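Local coordinates for Slr1438 protein (PDB 3K25) that is of uncertain function but, as an aldose 1-epimerase-like protein, probably binds carbohydrate and may act as a sugar isomerase, at residues 12-17 with 27-32; 72-77 with 261-266; 77-82 with 124-129. One frame throughout, in Å; residues are numbered along the deposited sequence.

Contact 1: residues 12-17 with 27-32; sequences LTYHLE and LVPGRG
Tyr-14 N donates to Leu-27 O over 2.7 Å, the shorter of two backbone bonds that join the open end of the beta hairpin made by strands 14-18 and 23-28. Leu-27 N returns a bond to Tyr-14 O at 2.9 Å. The N-H...O angles are 164° and 163°, so both bonds are nearly straight, and they make this an antiparallel hydrogen-bonded pair. The contact thus pairs the edge strand 14-18 with 23-28 in the four-stranded sheet of this aldose-epimerase-type beta fold. Tyr-14 and Leu-27 send their side chains to the same face of that sheet, and this face lies on strand 110-117 of an eight-stranded sheet, Tyr-14 on Leu-112 and Leu-27 on Leu-114. Pro-29 extends the apolar side of the pair: its CG lies 4.3 Å from Tyr-14 CD1, approaching the phenol ring obliquely, and the proline also rests on Leu-114. Past the last bridge the chains still run close, with Leu-12 O 3.7 Å from Pro-29 CD. Thr-13 and Val-28 meet at a slant, Thr-13 OG1 coming 4.1 Å from Val-28 CB. With chi1 at -53°, that hydroxyl sits beside its own backbone N and bonds to Pro-11 O, while the methyl goes the other way: Thr-13 CG2 ends 3.9 Å from Leu-27 O.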
ATOM      1  N   LEU A  12     -17.951  -7.696   4.089  1.00 24.96           N
ATOM      2  CA  LEU A  12     -18.372  -6.610   4.949  1.00 26.21           C
ATOM      3  C   LEU A  12     -17.543  -5.391   4.546  1.00 29.73           C
ATOM      4  O   LEU A  12     -16.315  -5.341   4.722  1.00 31.50           O
ATOM      5  CB  LEU A  12     -18.143  -6.977   6.410  1.00 24.67           C
ATOM      6  CG  LEU A  12     -18.889  -6.030   7.348  1.00 25.78           C
ATOM      7  CD1 LEU A  12     -19.580  -6.836   8.438  1.00 25.77           C
ATOM      8  CD2 LEU A  12     -17.934  -5.006   7.914  1.00 22.55           C
ATOM      9  N   THR A  13     -18.239  -4.406   3.995  1.00 23.24           N
ATOM     10  CA  THR A  13     -17.602  -3.199   3.504  1.00 21.55           C
ATOM     11  C   THR A  13     -18.008  -1.950   4.263  1.00 24.95           C
ATOM     12  O   THR A  13     -19.197  -1.705   4.500  1.00 27.06           O
ATOM     13  CB  THR A  13     -17.955  -3.011   2.029  1.00 21.53           C
ATOM     14  OG1 THR A  13     -17.636  -4.219   1.329  1.00 16.60           O
ATOM     15  CG2 THR A  13     -17.199  -1.840   1.429  1.00 23.32           C
ATOM     16  N   TYR A  14     -17.010  -1.162   4.644  1.00 28.38           N
ATOM     17  CA  TYR A  14     -17.250   0.090   5.341  1.00 29.66           C
ATOM     18  C   TYR A  14     -17.226   1.201   4.313  1.00 32.77           C
ATOM     19  O   TYR A  14     -16.482   1.134   3.338  1.00 36.17           O
ATOM     20  CB  TYR A  14     -16.195   0.323   6.425  1.00 26.71           C
ATOM     21  CG  TYR A  14     -16.643  -0.207   7.772  1.00 25.23           C
ATOM     22  CD1 TYR A  14     -16.611  -1.574   8.062  1.00 23.47           C
ATOM     23  CD2 TYR A  14     -17.188   0.654   8.726  1.00 28.11           C
ATOM     24  CE1 TYR A  14     -17.122  -2.063   9.269  1.00 24.36           C
ATOM     25  CE2 TYR A  14     -17.698   0.182   9.925  1.00 30.12           C
ATOM     26  CZ  TYR A  14     -17.667  -1.174  10.195  1.00 30.36           C
ATOM     27  OH  TYR A  14     -18.193  -1.628  11.381  1.00 33.99           O
ATOM     28  N   HIS A  15     -18.065   2.210   4.521  1.00 27.25           N
ATOM     29  CA  HIS A  15     -18.152   3.350   3.608  1.00 28.52           C
ATOM     30  C   HIS A  15     -17.863   4.644   4.347  1.00 30.98           C
ATOM     31  O   HIS A  15     -18.507   4.962   5.346  1.00 30.15           O
ATOM     32  CB  HIS A  15     -19.544   3.418   2.989  1.00 27.32           C
ATOM     33  CG  HIS A  15     -19.850   2.278   2.077  1.00 24.40           C
ATOM     34  ND1 HIS A  15     -19.426   2.245   0.766  1.00 25.81           N
ATOM     35  CD2 HIS A  15     -20.521   1.121   2.286  1.00 20.62           C
ATOM     36  CE1 HIS A  15     -19.825   1.115   0.204  1.00 23.93           C
ATOM     37  NE2 HIS A  15     -20.491   0.415   1.105  1.00 24.25           N
ATOM     38  N   LEU A  16     -16.881   5.388   3.857  1.00 29.00           N
ATOM     39  CA  LEU A  16     -16.512   6.648   4.489  1.00 32.96           C
ATOM     40  C   LEU A  16     -16.847   7.818   3.575  1.00 38.65           C
ATOM     41  O   LEU A  16     -16.766   7.699   2.346  1.00 39.33           O
ATOM     42  CB  LEU A  16     -15.017   6.660   4.838  1.00 26.81           C
ATOM     43  CG  LEU A  16     -14.590   5.929   6.116  1.00 21.50           C
ATOM     44  CD1 LEU A  16     -14.724   4.414   5.932  1.00 19.00           C
ATOM     45  CD2 LEU A  16     -13.146   6.304   6.457  1.00 20.21           C
ATOM     46  N   GLU A  17     -17.227   8.946   4.177  1.00 27.83           N
ATOM     47  CA  GLU A  17     -17.563  10.118   3.389  1.00 36.37           C
ATOM     48  C   GLU A  17     -17.539  11.476   4.084  1.00 41.91           C
ATOM     49  O   GLU A  17     -17.647  11.585   5.313  1.00 38.95           O
ATOM     50  CB  GLU A  17     -18.942   9.927   2.738  1.00 40.31           C
ATOM     51  CG  GLU A  17     -19.889  11.100   2.922  1.00 48.18           C
ATOM     52  CD  GLU A  17     -21.215  10.900   2.235  1.00 53.83           C
ATOM     53  OE1 GLU A  17     -21.245  10.903   0.990  1.00 55.72           O
ATOM     54  OE2 GLU A  17     -22.230  10.734   2.943  1.00 57.07           O
ATOM     55  N   LEU A  27     -13.773   0.699   2.338  1.00 29.19           N
ATOM     56  CA  LEU A  27     -12.743  -0.097   2.988  1.00 25.25           C
ATOM     57  C   LEU A  27     -13.336  -1.430   3.452  1.00 21.62           C
ATOM     58  O   LEU A  27     -14.363  -1.452   4.119  1.00 20.56           O
ATOM     59  CB  LEU A  27     -12.154   0.706   4.154  1.00 26.31           C
ATOM     60  CG  LEU A  27     -11.316   0.075   5.266  1.00 27.32           C
ATOM     61  CD1 LEU A  27     -10.351  -0.951   4.742  1.00 27.31           C
ATOM     62  CD2 LEU A  27     -10.597   1.196   5.981  1.00 29.96           C
ATOM     63  N   VAL A  28     -12.715  -2.541   3.059  1.00 27.59           N
ATOM     64  CA  VAL A  28     -13.194  -3.863   3.451  1.00 26.82           C
ATOM     65  C   VAL A  28     -12.099  -4.579   4.265  1.00 25.63           C
ATOM     66  O   VAL A  28     -11.206  -5.239   3.718  1.00 28.90           O
ATOM     67  CB  VAL A  28     -13.669  -4.679   2.184  1.00 24.37           C
ATOM     68  CG1 VAL A  28     -12.895  -4.254   0.979  1.00 21.08           C
ATOM     69  CG2 VAL A  28     -13.535  -6.192   2.410  1.00 25.00           C
ATOM     70  N   PRO A  29     -12.159  -4.430   5.602  1.00 28.66           N
ATOM     71  CA  PRO A  29     -11.282  -4.959   6.659  1.00 29.40           C
ATOM     72  C   PRO A  29     -10.929  -6.446   6.693  1.00 27.67           C
ATOM     73  O   PRO A  29      -9.823  -6.805   7.068  1.00 26.56           O
ATOM     74  CB  PRO A  29     -11.985  -4.510   7.939  1.00 29.99           C
ATOM     75  CG  PRO A  29     -13.419  -4.408   7.524  1.00 27.38           C
ATOM     76  CD  PRO A  29     -13.316  -3.744   6.197  1.00 31.59           C
ATOM     77  N   GLY A  30     -11.869  -7.307   6.321  1.00 31.47           N
ATOM     78  CA  GLY A  30     -11.601  -8.735   6.325  1.00 32.87           C
ATOM     79  C   GLY A  30     -10.635  -9.168   5.231  1.00 34.56           C
ATOM     80  O   GLY A  30     -10.120 -10.290   5.266  1.00 34.39           O
ATOM     81  N   ARG A  31     -10.393  -8.286   4.260  1.00 38.12           N
ATOM     82  CA  ARG A  31      -9.483  -8.570   3.155  1.00 35.48           C
ATOM     83  C   ARG A  31      -8.190  -7.784   3.264  1.00 34.95           C
ATOM     84  O   ARG A  31      -7.777  -7.136   2.303  1.00 34.67           O
ATOM     85  CB  ARG A  31     -10.119  -8.217   1.813  1.00 35.24           C
ATOM     86  CG  ARG A  31     -11.316  -9.026   1.447  1.00 32.19           C
ATOM     87  CD  ARG A  31     -10.990 -10.483   1.277  1.00 33.26           C
ATOM     88  NE  ARG A  31     -11.633 -10.982   0.067  1.00 36.27           N
ATOM     89  CZ  ARG A  31     -11.101 -10.870  -1.141  1.00 39.83           C
ATOM     90  NH1 ARG A  31      -9.921 -10.292  -1.277  1.00 37.69           N
ATOM     91  NH2 ARG A  31     -11.758 -11.303  -2.207  1.00 38.35           N
ATOM     92  N   GLY A  32      -7.560  -7.815   4.429  1.00 19.02           N
ATOM     93  CA  GLY A  32      -6.310  -7.100   4.598  1.00 18.06           C
ATOM     94  C   GLY A  32      -6.416  -5.640   5.000  1.00 17.26           C
ATOM     95  O   GLY A  32      -5.475  -4.890   4.766  1.00 19.81           O
TER

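Contact 2: residues 72-77 with 261-266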
ATOM      1  N   GLY A  72       7.922  -6.734  -1.439  1.00 16.12           N
ATOM      2  CA  GLY A  72       8.552  -7.507  -2.490  1.00 20.36           C
ATOM      3  C   GLY A  72       8.729  -8.940  -2.014  1.00 23.25           C
ATOM      4  O   GLY A  72       8.069  -9.384  -1.064  1.00 19.06           O
ATOM      5  N   ASN A  73       9.634  -9.677  -2.646  1.00 34.22           N
ATOM      6  CA  ASN A  73       9.832 -11.062  -2.246  1.00 37.19           C
ATOM      7  C   ASN A  73      11.225 -11.270  -1.680  1.00 38.21           C
ATOM      8  O   ASN A  73      12.038 -10.348  -1.645  1.00 37.89           O
ATOM      9  CB  ASN A  73       9.629 -11.966  -3.453  1.00 43.03           C
ATOM     10  CG  ASN A  73      10.569 -11.616  -4.570  1.00 49.74           C
ATOM     11  OD1 ASN A  73      11.767 -11.846  -4.465  1.00 52.73           O
ATOM     12  ND2 ASN A  73      10.040 -11.020  -5.637  1.00 52.54           N
ATOM     13  N   LEU A  74      11.486 -12.492  -1.228  1.00 34.86           N
ATOM     14  CA  LEU A  74      12.785 -12.842  -0.681  1.00 37.62           C
ATOM     15  C   LEU A  74      13.380 -13.972  -1.515  1.00 44.44           C
ATOM     16  O   LEU A  74      12.653 -14.791  -2.078  1.00 45.71           O
ATOM     17  CB  LEU A  74      12.661 -13.303   0.780  1.00 33.71           C
ATOM     18  CG  LEU A  74      12.026 -12.353   1.810  1.00 27.27           C
ATOM     19  CD1 LEU A  74      11.979 -13.036   3.184  1.00 24.25           C
ATOM     20  CD2 LEU A  74      12.818 -11.058   1.883  1.00 27.57           C
ATOM     21  N   PRO A  75      14.717 -14.016  -1.620  1.00 31.71           N
ATOM     22  CA  PRO A  75      15.354 -15.080  -2.398  1.00 38.53           C
ATOM     23  C   PRO A  75      14.971 -16.406  -1.749  1.00 41.73           C
ATOM     24  O   PRO A  75      15.118 -16.578  -0.536  1.00 41.64           O
ATOM     25  CB  PRO A  75      16.844 -14.781  -2.239  1.00 41.26           C
ATOM     26  CG  PRO A  75      16.880 -13.302  -2.020  1.00 36.93           C
ATOM     27  CD  PRO A  75      15.722 -13.084  -1.082  1.00 30.30           C
ATOM     28  N   GLN A  76      14.474 -17.337  -2.550  1.00 48.61           N
ATOM     29  CA  GLN A  76      14.072 -18.644  -2.036  1.00 52.67           C
ATOM     30  C   GLN A  76      12.835 -18.468  -1.157  1.00 47.05           C
ATOM     31  O   GLN A  76      12.394 -19.414  -0.497  1.00 47.11           O
ATOM     32  CB  GLN A  76      15.183 -19.282  -1.175  1.00 58.65           C
ATOM     33  CG  GLN A  76      16.624 -19.117  -1.656  1.00 67.56           C
ATOM     34  CD  GLN A  76      16.865 -19.715  -3.022  1.00 74.47           C
ATOM     35  OE1 GLN A  76      16.582 -19.091  -4.044  1.00 77.90           O
ATOM     36  NE2 GLN A  76      17.384 -20.938  -3.049  1.00 77.07           N
ATOM     37  N   ASP A  77      12.289 -17.254  -1.141  1.00 46.97           N
ATOM     38  CA  ASP A  77      11.121 -16.960  -0.324  1.00 41.72           C
ATOM     39  C   ASP A  77      11.376 -17.235   1.157  1.00 39.98           C
ATOM     40  O   ASP A  77      10.470 -17.646   1.887  1.00 36.18           O
ATOM     41  CB  ASP A  77       9.913 -17.771  -0.807  1.00 42.20           C
ATOM     42  CG  ASP A  77       9.139 -17.068  -1.912  1.00 42.72           C
ATOM     43  OD1 ASP A  77       9.746 -16.261  -2.653  1.00 45.19           O
ATOM     44  OD2 ASP A  77       7.923 -17.327  -2.051  1.00 42.64           O
ATOM     45  N   ASN A 261      14.005  -7.573  -0.247  1.00 37.88           N
ATOM     46  CA  ASN A 261      15.007  -8.338   0.491  1.00 36.07           C
ATOM     47  C   ASN A 261      15.698  -7.575   1.623  1.00 32.63           C
ATOM     48  O   ASN A 261      16.823  -7.889   2.014  1.00 35.79           O
ATOM     49  CB  ASN A 261      16.057  -8.891  -0.466  1.00 38.79           C
ATOM     50  CG  ASN A 261      16.803 -10.071   0.118  1.00 39.71           C
ATOM     51  OD1 ASN A 261      18.017 -10.169  -0.020  1.00 41.98           O
ATOM     52  ND2 ASN A 261      16.077 -10.979   0.772  1.00 38.67           N
ATOM     53  N   ALA A 262      15.011  -6.578   2.155  1.00 25.86           N
ATOM     54  CA  ALA A 262      15.539  -5.775   3.250  1.00 23.83           C
ATOM     55  C   ALA A 262      15.677  -6.605   4.543  1.00 24.09           C
ATOM     56  O   ALA A 262      16.590  -6.384   5.343  1.00 24.95           O
ATOM     57  CB  ALA A 262      14.619  -4.566   3.479  1.00 18.74           C
ATOM     58  N   LEU A 263      14.764  -7.555   4.740  1.00 27.77           N
ATOM     59  CA  LEU A 263      14.781  -8.419   5.921  1.00 28.41           C
ATOM     60  C   LEU A 263      16.053  -9.271   5.954  1.00 33.83           C
ATOM     61  O   LEU A 263      16.441  -9.773   7.008  1.00 36.57           O
ATOM     62  CB  LEU A 263      13.549  -9.331   5.917  1.00 26.54           C
ATOM     63  CG  LEU A 263      13.223 -10.119   7.192  1.00 26.47           C
ATOM     64  CD1 LEU A 263      12.923  -9.150   8.315  1.00 25.09           C
ATOM     65  CD2 LEU A 263      12.030 -11.029   6.959  1.00 24.21           C
ATOM     66  N   ASN A 264      16.691  -9.429   4.794  1.00 21.74           N
ATOM     67  CA  ASN A 264      17.920 -10.214   4.680  1.00 26.78           C
ATOM     68  C   ASN A 264      19.186  -9.380   4.530  1.00 28.16           C
ATOM     69  O   ASN A 264      20.238  -9.735   5.080  1.00 32.26           O
ATOM     70  CB  ASN A 264      17.844 -11.169   3.485  1.00 30.75           C
ATOM     71  CG  ASN A 264      17.044 -12.407   3.779  1.00 31.00           C
ATOM     72  OD1 ASN A 264      17.289 -13.104   4.768  1.00 33.85           O
ATOM     73  ND2 ASN A 264      16.085 -12.702   2.913  1.00 32.39           N
ATOM     74  N   SER A 265      19.091  -8.285   3.775  1.00 35.57           N
ATOM     75  CA  SER A 265      20.248  -7.426   3.543  1.00 36.28           C
ATOM     76  C   SER A 265      20.444  -6.396   4.646  1.00 33.46           C
ATOM     77  O   SER A 265      21.574  -5.997   4.941  1.00 35.43           O
ATOM     78  CB  SER A 265      20.113  -6.700   2.206  1.00 35.58           C
ATOM     79  OG  SER A 265      19.203  -5.622   2.309  1.00 34.74           O
ATOM     80  N   GLY A 266      19.338  -5.967   5.247  1.00 26.53           N
ATOM     81  CA  GLY A 266      19.393  -4.976   6.304  1.00 23.39           C
ATOM     82  C   GLY A 266      19.201  -3.577   5.753  1.00 21.74           C
ATOM     83  O   GLY A 266      19.118  -2.616   6.509  1.00 20.46           O
TER
HETATM   84  O   HOH W   1      11.366  -8.636   0.757  1.00 25.44           O
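Asn-73 and Asn-261 are joined through one water, which donates to Asn-73 O at 3.0 Å and accepts from Asn-261 N at 3.0 Å. This bridge links two backbone segments whose nearest polar atoms, Asn-73 O and Asn-261 N, stand 3.7 Å apart. The contact as a whole is surface packing: the loop between strands 66-67 and 78-81 lies on the one-turn helix 262-265 and the residue that precedes it.

The direct touches are van der Waals packing, centred on Leu-74. One branch, CD2 of Leu-74, lies 3.8 Å from CA of Asn-261. The other reaches the helix, Leu-74 CD1 coming 4.3 Å from Leu-263 CD2. Both branches can do this because CG of Leu-74 stands beside its own backbone N (chi1 -58°), which brings the end of the side chain nearer the helix than its CB direction suggests. Pro-75 packs against the side chain of Asn-261, whose exact placing is doubtful.

Backbone bonds fix the helix start. Asn-261 is the N-cap residue, yet its side chain makes no capping bond; its carbonyl O accepts from Asn-264 N at 3.2 Å and from Ser-265 N at 2.9 Å.

The helix sits against strand 78-81, where Leu-263 packs on Phe-79 and the side chain of Asn-264 gives a hydrogen bond from ND2 to Gln-78 O. It also sits against strand 157-168, which Leu-263 meets at Pro-158 and Ala-262 at Ser-160.

Contact 3: residues 77-82 with 124-129; sequences DQFNHA and EAFPFA
His-81 has Phe-128 over one face of its imidazole and the methyl of Ala-82 over the opposite one, both offset toward the rim. Phe-128 comes edge-on in a tilted edge-to-face pair, the planes at 57° and the ring centroids 5.0 Å apart. Its CZ is nearest to NE2 of His-81, at 3.6 Å. The phenylalanine ring is delivered by an inverse gamma turn centred on Pro-127, closed by Phe-128 N bonding to Phe-126 O at 2.7 Å. That turn lies in the loop between helix 120-123 and strand 130-139, and it packs here against one strand of the two-stranded hairpin 78-81/84-87. CG of His-81 lies anti to the backbone N (chi1 173°), which carries the ring out to meet both Phe-128 and the proline; Pro-127 CG is 4.1 Å from His-81 CD2. A serine at His-81 would probably leave the edge of Phe-128 without an aromatic face to rest on and open a gap beside Pro-127.

The Phe-126 ring has Phe-128 CD2 over its centre and Phe-79 CZ at its edge, 4.1 Å from Phe-126 CD1. The side chains of Phe-79 and Phe-126 cross at about a right angle. Phe-79 offers its own edge to the backbone of the loop, where Ala-125 O lies near the plane of the ring, 3.6 Å from Phe-79 CE1.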
ATOM      1  N   ASP A  77      12.289 -17.254  -1.141  1.00 46.97           N
ATOM      2  CA  ASP A  77      11.121 -16.960  -0.324  1.00 41.72           C
ATOM      3  C   ASP A  77      11.376 -17.235   1.157  1.00 39.98           C
ATOM      4  O   ASP A  77      10.470 -17.646   1.887  1.00 36.18           O
ATOM      5  CB  ASP A  77       9.913 -17.771  -0.807  1.00 42.20           C
ATOM      6  CG  ASP A  77       9.139 -17.068  -1.912  1.00 42.72           C
ATOM      7  OD1 ASP A  77       9.746 -16.261  -2.653  1.00 45.19           O
ATOM      8  OD2 ASP A  77       7.923 -17.327  -2.051  1.00 42.64           O
ATOM      9  N   GLN A  78      12.609 -17.017   1.605  1.00 41.03           N
ATOM     10  CA  GLN A  78      12.913 -17.230   3.007  1.00 42.45           C
ATOM     11  C   GLN A  78      14.019 -16.346   3.566  1.00 41.12           C
ATOM     12  O   GLN A  78      14.744 -15.670   2.829  1.00 38.85           O
ATOM     13  CB  GLN A  78      13.278 -18.687   3.263  1.00 49.42           C
ATOM     14  CG  GLN A  78      14.669 -19.061   2.827  1.00 60.30           C
ATOM     15  CD  GLN A  78      14.979 -20.504   3.133  1.00 68.55           C
ATOM     16  OE1 GLN A  78      14.245 -21.404   2.727  1.00 71.54           O
ATOM     17  NE2 GLN A  78      16.069 -20.736   3.853  1.00 71.41           N
ATOM     18  N   PHE A  79      14.111 -16.354   4.895  1.00 38.42           N
ATOM     19  CA  PHE A  79      15.115 -15.608   5.636  1.00 38.83           C
ATOM     20  C   PHE A  79      15.378 -16.372   6.919  1.00 40.37           C
ATOM     21  O   PHE A  79      14.474 -16.978   7.496  1.00 39.30           O
ATOM     22  CB  PHE A  79      14.641 -14.189   5.976  1.00 34.50           C
ATOM     23  CG  PHE A  79      13.589 -14.136   7.046  1.00 30.90           C
ATOM     24  CD1 PHE A  79      12.278 -14.520   6.773  1.00 29.10           C
ATOM     25  CD2 PHE A  79      13.907 -13.692   8.326  1.00 28.89           C
ATOM     26  CE1 PHE A  79      11.297 -14.460   7.752  1.00 25.96           C
ATOM     27  CE2 PHE A  79      12.930 -13.627   9.322  1.00 26.93           C
ATOM     28  CZ  PHE A  79      11.619 -14.013   9.033  1.00 25.40           C
ATOM     29  N   ASN A  80      16.628 -16.353   7.352  1.00 49.11           N
ATOM     30  CA  ASN A  80      17.005 -17.047   8.568  1.00 52.66           C
ATOM     31  C   ASN A  80      17.004 -16.068   9.718  1.00 47.95           C
ATOM     32  O   ASN A  80      17.338 -14.899   9.544  1.00 46.90           O
ATOM     33  CB  ASN A  80      18.403 -17.656   8.423  1.00 59.97           C
ATOM     34  CG  ASN A  80      18.418 -18.884   7.527  1.00 66.43           C
ATOM     35  OD1 ASN A  80      17.475 -19.126   6.766  1.00 66.12           O
ATOM     36  ND2 ASN A  80      19.495 -19.661   7.607  1.00 70.18           N
ATOM     37  N   HIS A  81      16.600 -16.543  10.886  1.00 51.98           N
ATOM     38  CA  HIS A  81      16.609 -15.719  12.086  1.00 49.74           C
ATOM     39  C   HIS A  81      16.961 -16.620  13.251  1.00 53.91           C
ATOM     40  O   HIS A  81      16.288 -17.622  13.500  1.00 54.88           O
ATOM     41  CB  HIS A  81      15.254 -15.061  12.355  1.00 44.07           C
ATOM     42  CG  HIS A  81      15.200 -14.340  13.668  1.00 42.36           C
ATOM     43  ND1 HIS A  81      15.926 -13.196  13.920  1.00 41.21           N
ATOM     44  CD2 HIS A  81      14.556 -14.638  14.823  1.00 43.15           C
ATOM     45  CE1 HIS A  81      15.733 -12.820  15.172  1.00 41.97           C
ATOM     46  NE2 HIS A  81      14.905 -13.678  15.742  1.00 43.89           N
ATOM     47  N   ALA A  82      18.021 -16.262  13.958  1.00 36.16           N
ATOM     48  CA  ALA A  82      18.466 -17.051  15.103  1.00 44.46           C
ATOM     49  C   ALA A  82      18.602 -18.525  14.719  1.00 49.97           C
ATOM     50  O   ALA A  82      18.003 -19.401  15.348  1.00 51.57           O
ATOM     51  CB  ALA A  82      17.479 -16.897  16.259  1.00 43.86           C
ATOM     52  N   GLU A 124       4.585 -18.634  12.630  1.00 50.92           N
ATOM     53  CA  GLU A 124       5.208 -19.742  11.933  1.00 52.93           C
ATOM     54  C   GLU A 124       6.017 -19.266  10.721  1.00 52.14           C
ATOM     55  O   GLU A 124       6.880 -19.983  10.220  1.00 57.49           O
ATOM     56  CB  GLU A 124       4.113 -20.720  11.504  1.00 53.69           C
ATOM     57  CG  GLU A 124       4.586 -22.124  11.234  1.00 59.06           C
ATOM     58  CD  GLU A 124       3.432 -23.109  11.131  1.00 61.39           C
ATOM     59  OE1 GLU A 124       2.694 -23.269  12.130  1.00 60.03           O
ATOM     60  OE2 GLU A 124       3.260 -23.722  10.054  1.00 63.36           O
ATOM     61  N   ALA A 125       5.739 -18.050  10.258  1.00 31.99           N
ATOM     62  CA  ALA A 125       6.443 -17.479   9.111  1.00 29.59           C
ATOM     63  C   ALA A 125       7.203 -16.203   9.497  1.00 26.52           C
ATOM     64  O   ALA A 125       8.033 -15.703   8.725  1.00 26.41           O
ATOM     65  CB  ALA A 125       5.440 -17.163   7.997  1.00 24.85           C
ATOM     66  N   PHE A 126       6.917 -15.697  10.697  1.00 28.11           N
ATOM     67  CA  PHE A 126       7.511 -14.468  11.202  1.00 27.32           C
ATOM     68  C   PHE A 126       7.376 -14.535  12.727  1.00 29.04           C
ATOM     69  O   PHE A 126       6.372 -14.089  13.288  1.00 30.15           O
ATOM     70  CB  PHE A 126       6.717 -13.288  10.635  1.00 24.72           C
ATOM     71  CG  PHE A 126       7.316 -11.945  10.923  1.00 24.60           C
ATOM     72  CD1 PHE A 126       8.577 -11.608  10.424  1.00 25.91           C
ATOM     73  CD2 PHE A 126       6.612 -11.007  11.690  1.00 23.44           C
ATOM     74  CE1 PHE A 126       9.136 -10.343  10.689  1.00 24.62           C
ATOM     75  CE2 PHE A 126       7.159  -9.745  11.961  1.00 23.82           C
ATOM     76  CZ  PHE A 126       8.424  -9.411  11.461  1.00 25.52           C
ATOM     77  N   PRO A 127       8.399 -15.084  13.413  1.00 37.45           N
ATOM     78  CA  PRO A 127       8.459 -15.258  14.870  1.00 40.21           C
ATOM     79  C   PRO A 127       8.486 -14.002  15.736  1.00 39.52           C
ATOM     80  O   PRO A 127       9.358 -13.866  16.592  1.00 41.82           O
ATOM     81  CB  PRO A 127       9.718 -16.097  15.052  1.00 44.62           C
ATOM     82  CG  PRO A 127      10.622 -15.514  14.019  1.00 42.94           C
ATOM     83  CD  PRO A 127       9.711 -15.412  12.810  1.00 39.18           C
ATOM     84  N   PHE A 128       7.545 -13.088  15.528  1.00 32.73           N
ATOM     85  CA  PHE A 128       7.498 -11.873  16.339  1.00 30.41           C
ATOM     86  C   PHE A 128       6.061 -11.528  16.702  1.00 28.31           C
ATOM     87  O   PHE A 128       5.177 -11.528  15.845  1.00 28.84           O
ATOM     88  CB  PHE A 128       8.155 -10.712  15.596  1.00 27.99           C
ATOM     89  CG  PHE A 128       9.580 -10.976  15.217  1.00 29.46           C
ATOM     90  CD1 PHE A 128      10.606 -10.772  16.133  1.00 33.69           C
ATOM     91  CD2 PHE A 128       9.894 -11.447  13.947  1.00 30.38           C
ATOM     92  CE1 PHE A 128      11.932 -11.030  15.796  1.00 36.30           C
ATOM     93  CE2 PHE A 128      11.215 -11.709  13.594  1.00 32.60           C
ATOM     94  CZ  PHE A 128      12.243 -11.499  14.525  1.00 35.72           C
ATOM     95  N   ALA A 129       5.839 -11.239  17.978  1.00 29.53           N
ATOM     96  CA  ALA A 129       4.509 -10.910  18.484  1.00 28.50           C
ATOM     97  C   ALA A 129       4.082  -9.496  18.098  1.00 25.72           C
ATOM     98  O   ALA A 129       3.929  -8.620  18.964  1.00 26.77           O
ATOM     99  CB  ALA A 129       4.493 -11.061  20.005  1.00 31.43           C
TER

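How the contacts relate
From the N terminus, contact 1 comes first and closes a short loop, pairing the two N-terminal strands of the four-stranded sheet before either of the others opens. Contact 2 then starts at 72-77 and closes only at 261-266, a span that holds most of the remaining strands. Contact 3 opens at Asp-77, which both share, and closes at 124-129, wholly within that span. Together contacts 2 and 3 bring the hairpin 78-81/84-87 and its preceding loop against the helix 262-265 and the loop 124-129. Phe-79 touches both, and Leu-74 CD1 lies 3.9 Å from Phe-79 CD1. Contact 1 stands apart, its nearest atoms about 15 Å from either.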